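Protoporphyrinogen oxidase (PDB 3LOV) probably oxidises coproporphyrinogen III to coproporphyrin III with molecular oxygen, using FAD, in the coproporphyrin-dependent route to heme b. Local coordinates at residues A90-T95 against E164-P169. Sequence-based numbering, arbitrary orientation.
Sequences AFILDT and EKLIEP
I92 and L166 make the close apolar contact between strand 90-94 and helix 160-172. The CD1 methyl of I92 lies 3.8 Å from CD1 of L166, and I92 CG1 backs it up at 4.0 Å from the same methyl. The two side chains cross at about a right angle, and the CD1 branch does the touching on the leucine side. L166 does not point at the strand from its CA. With CG anti to the backbone N (chi1 179°), its CD1 branch still reaches back to the isoleucine. The other branch of I92 goes to the backbone: CG2 sits 4.0 Å from K165 O. Both side chains are buried, and I92 also packs on V331 of the neighbouring strand 329-332.

The strand belongs to the mixed sheet of this flavin-containing amine oxidoreductase fold. It pairs antiparallel with 97-100 and parallel with 329-332. The helix, which has a wider pi-type turn at 164-167 and a kink at P169, packs against the strand's I92, away from the annotated FAD-binding residues. P169 comes less close: its CG lies 4.6 Å from I92 CG2.

Around D94 and K165 the contact is looser and polar, and both residues are partly exposed. No direct hydrogen bond joins the segments. A water donates to K165 O at 2.7 Å and only weakly to D94 OD2 at 3.5 Å. The charged ends do not meet: D94 OD2 and K165 NZ are 6.1 Å apart. K165 NZ instead forms a salt bridge with E126, while D94 OD1 is hydrogen-bonded to H99 on the adjacent strand.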
ATOM      1  N   ALA A  90      -7.248 -18.433   4.250  1.00 40.67           N
ATOM      2  CA  ALA A  90      -6.019 -18.010   3.571  1.00 40.67           C
ATOM      3  C   ALA A  90      -4.863 -18.976   3.910  1.00 38.69           C
ATOM      4  O   ALA A  90      -4.923 -19.715   4.911  1.00 36.60           O
ATOM      5  CB  ALA A  90      -5.672 -16.583   3.945  1.00 38.32           C
ATOM      6  N   PHE A  91      -3.813 -18.929   3.083  1.00 34.87           N
ATOM      7  CA  PHE A  91      -2.742 -19.915   3.106  1.00 31.17           C
ATOM      8  C   PHE A  91      -1.383 -19.242   3.039  1.00 27.91           C
ATOM      9  O   PHE A  91      -1.269 -18.073   2.643  1.00 25.20           O
ATOM     10  CB  PHE A  91      -2.838 -20.882   1.908  1.00 30.98           C
ATOM     11  CG  PHE A  91      -4.114 -21.685   1.832  1.00 37.27           C
ATOM     12  CD1 PHE A  91      -4.238 -22.899   2.514  1.00 39.29           C
ATOM     13  CD2 PHE A  91      -5.177 -21.257   1.010  1.00 42.59           C
ATOM     14  CE1 PHE A  91      -5.414 -23.658   2.410  1.00 42.25           C
ATOM     15  CE2 PHE A  91      -6.349 -22.006   0.883  1.00 42.29           C
ATOM     16  CZ  PHE A  91      -6.476 -23.213   1.592  1.00 42.81           C
ATOM     17  N   ILE A  92      -0.373 -19.969   3.493  1.00 24.87           N
ATOM     18  CA  ILE A  92       1.044 -19.661   3.236  1.00 27.65           C
ATOM     19  C   ILE A  92       1.540 -20.783   2.350  1.00 27.85           C
ATOM     20  O   ILE A  92       1.354 -21.963   2.686  1.00 26.91           O
ATOM     21  CB  ILE A  92       1.980 -19.699   4.476  1.00 27.07           C
ATOM     22  CG1 ILE A  92       1.423 -18.922   5.672  1.00 39.67           C
ATOM     23  CG2 ILE A  92       3.314 -19.096   4.143  1.00 22.71           C
ATOM     24  CD1 ILE A  92       1.554 -17.392   5.585  1.00 36.97           C
ATOM     25  N   LEU A  93       2.166 -20.409   1.242  1.00 26.00           N
ATOM     26  CA  LEU A  93       2.931 -21.310   0.396  1.00 26.52           C
ATOM     27  C   LEU A  93       4.403 -21.207   0.728  1.00 26.05           C
ATOM     28  O   LEU A  93       5.011 -20.133   0.608  1.00 24.50           O
ATOM     29  CB  LEU A  93       2.755 -20.932  -1.075  1.00 25.76           C
ATOM     30  CG  LEU A  93       3.385 -21.808  -2.165  1.00 27.66           C
ATOM     31  CD1 LEU A  93       2.799 -23.226  -2.171  1.00 29.63           C
ATOM     32  CD2 LEU A  93       3.126 -21.174  -3.507  1.00 24.66           C
ATOM     33  N   ASP A  94       4.980 -22.313   1.166  1.00 27.06           N
ATOM     34  CA  ASP A  94       6.432 -22.435   1.227  1.00 27.36           C
ATOM     35  C   ASP A  94       6.937 -23.645   0.436  1.00 28.89           C
ATOM     36  O   ASP A  94       6.194 -24.255  -0.339  1.00 25.29           O
ATOM     37  CB  ASP A  94       6.882 -22.480   2.671  1.00 28.79           C
ATOM     38  CG  ASP A  94       6.406 -23.713   3.412  1.00 29.73           C
ATOM     39  OD1 ASP A  94       5.925 -24.709   2.807  1.00 27.03           O
ATOM     40  OD2 ASP A  94       6.504 -23.656   4.648  1.00 47.82           O
ATOM     41  N   THR A  95       8.200 -23.995   0.646  1.00 32.29           N
ATOM     42  CA  THR A  95       8.816 -25.061  -0.112  1.00 35.21           C
ATOM     43  C   THR A  95       8.129 -26.390   0.200  1.00 38.40           C
ATOM     44  O   THR A  95       8.075 -27.269  -0.654  1.00 41.16           O
ATOM     45  CB  THR A  95      10.325 -25.136   0.150  1.00 34.48           C
ATOM     46  OG1 THR A  95      10.555 -25.133   1.553  1.00 49.70           O
ATOM     47  CG2 THR A  95      11.011 -23.954  -0.400  1.00 24.71           C
ATOM     48  N   GLU A 164      10.339 -15.886  10.329  1.00 24.21           N
ATOM     49  CA  GLU A 164      10.612 -16.184   8.907  1.00 23.32           C
ATOM     50  C   GLU A 164       9.538 -16.912   8.166  1.00 20.18           C
ATOM     51  O   GLU A 164       9.198 -16.533   7.054  1.00 21.33           O
ATOM     52  CB  GLU A 164      11.921 -16.986   8.775  1.00 22.86           C
ATOM     53  CG  GLU A 164      13.048 -16.177   9.217  1.00 15.49           C
ATOM     54  CD  GLU A 164      14.339 -16.919   9.378  1.00 26.20           C
ATOM     55  OE1 GLU A 164      14.457 -18.083   8.936  1.00 27.77           O
ATOM     56  OE2 GLU A 164      15.235 -16.303   9.946  1.00 19.23           O
ATOM     57  N   LYS A 165       8.996 -17.963   8.780  1.00 23.18           N
ATOM     58  CA  LYS A 165       8.042 -18.844   8.126  1.00 23.89           C
ATOM     59  C   LYS A 165       6.616 -18.327   8.163  1.00 22.36           C
ATOM     60  O   LYS A 165       5.787 -18.715   7.312  1.00 22.23           O
ATOM     61  CB  LYS A 165       8.078 -20.264   8.738  1.00 24.39           C
ATOM     62  CG  LYS A 165       9.413 -20.978   8.526  1.00 25.09           C
ATOM     63  CD  LYS A 165       9.433 -22.374   9.175  1.00 26.29           C
ATOM     64  CE  LYS A 165      10.682 -23.145   8.764  1.00 32.50           C
ATOM     65  NZ  LYS A 165      10.595 -24.608   9.101  1.00 44.21           N
ATOM     66  N   LEU A 166       6.278 -17.511   9.157  1.00 20.43           N
ATOM     67  CA  LEU A 166       4.870 -17.045   9.258  1.00 16.03           C
ATOM     68  C   LEU A 166       4.681 -15.520   9.291  1.00 19.14           C
ATOM     69  O   LEU A 166       3.931 -14.976   8.475  1.00 20.75           O
ATOM     70  CB  LEU A 166       4.180 -17.709  10.443  1.00 17.43           C
ATOM     71  CG  LEU A 166       2.730 -17.258  10.631  1.00 24.27           C
ATOM     72  CD1 LEU A 166       1.894 -17.522   9.376  1.00 21.59           C
ATOM     73  CD2 LEU A 166       2.148 -17.895  11.896  1.00 24.69           C
ATOM     74  N   ILE A 167       5.363 -14.827  10.204  1.00 21.88           N
ATOM     75  CA  ILE A 167       5.047 -13.423  10.477  1.00 21.44           C
ATOM     76  C   ILE A 167       5.425 -12.527   9.302  1.00 22.72           C
ATOM     77  O   ILE A 167       4.630 -11.730   8.833  1.00 21.92           O
ATOM     78  CB  ILE A 167       5.761 -12.891  11.702  1.00 21.16           C
ATOM     79  CG1 ILE A 167       5.539 -13.793  12.929  1.00 29.56           C
ATOM     80  CG2 ILE A 167       5.259 -11.479  12.039  1.00 19.38           C
ATOM     81  CD1 ILE A 167       4.148 -13.897  13.361  1.00 23.69           C
ATOM     82  N   GLU A 168       6.643 -12.665   8.815  1.00 21.18           N
ATOM     83  CA  GLU A 168       7.068 -11.862   7.682  1.00 20.62           C
ATOM     84  C   GLU A 168       6.157 -11.974   6.484  1.00 18.45           C
ATOM     85  O   GLU A 168       5.697 -10.951   5.987  1.00 18.68           O
ATOM     86  CB  GLU A 168       8.541 -12.127   7.293  1.00 20.77           C
ATOM     87  CG  GLU A 168       8.980 -11.327   6.082  1.00 22.19           C
ATOM     88  CD  GLU A 168      10.505 -11.335   5.933  1.00 26.43           C
ATOM     89  OE1 GLU A 168      11.074 -12.436   5.818  1.00 21.42           O
ATOM     90  OE2 GLU A 168      11.114 -10.264   5.982  1.00 26.71           O
ATOM     91  N   PRO A 169       5.917 -13.189   5.966  1.00 18.90           N
ATOM     92  CA  PRO A 169       5.052 -13.218   4.799  1.00 18.44           C
ATOM     93  C   PRO A 169       3.600 -12.800   5.087  1.00 21.64           C
ATOM     94  O   PRO A 169       2.969 -12.182   4.245  1.00 18.48           O
ATOM     95  CB  PRO A 169       5.131 -14.673   4.339  1.00 22.74           C
ATOM     96  CG  PRO A 169       5.714 -15.434   5.421  1.00 22.42           C
ATOM     97  CD  PRO A 169       6.548 -14.487   6.219  1.00 20.94           C
TER
HETATM   98  O   HOH W   1       6.807 -20.264   5.392  1.00 21.78           O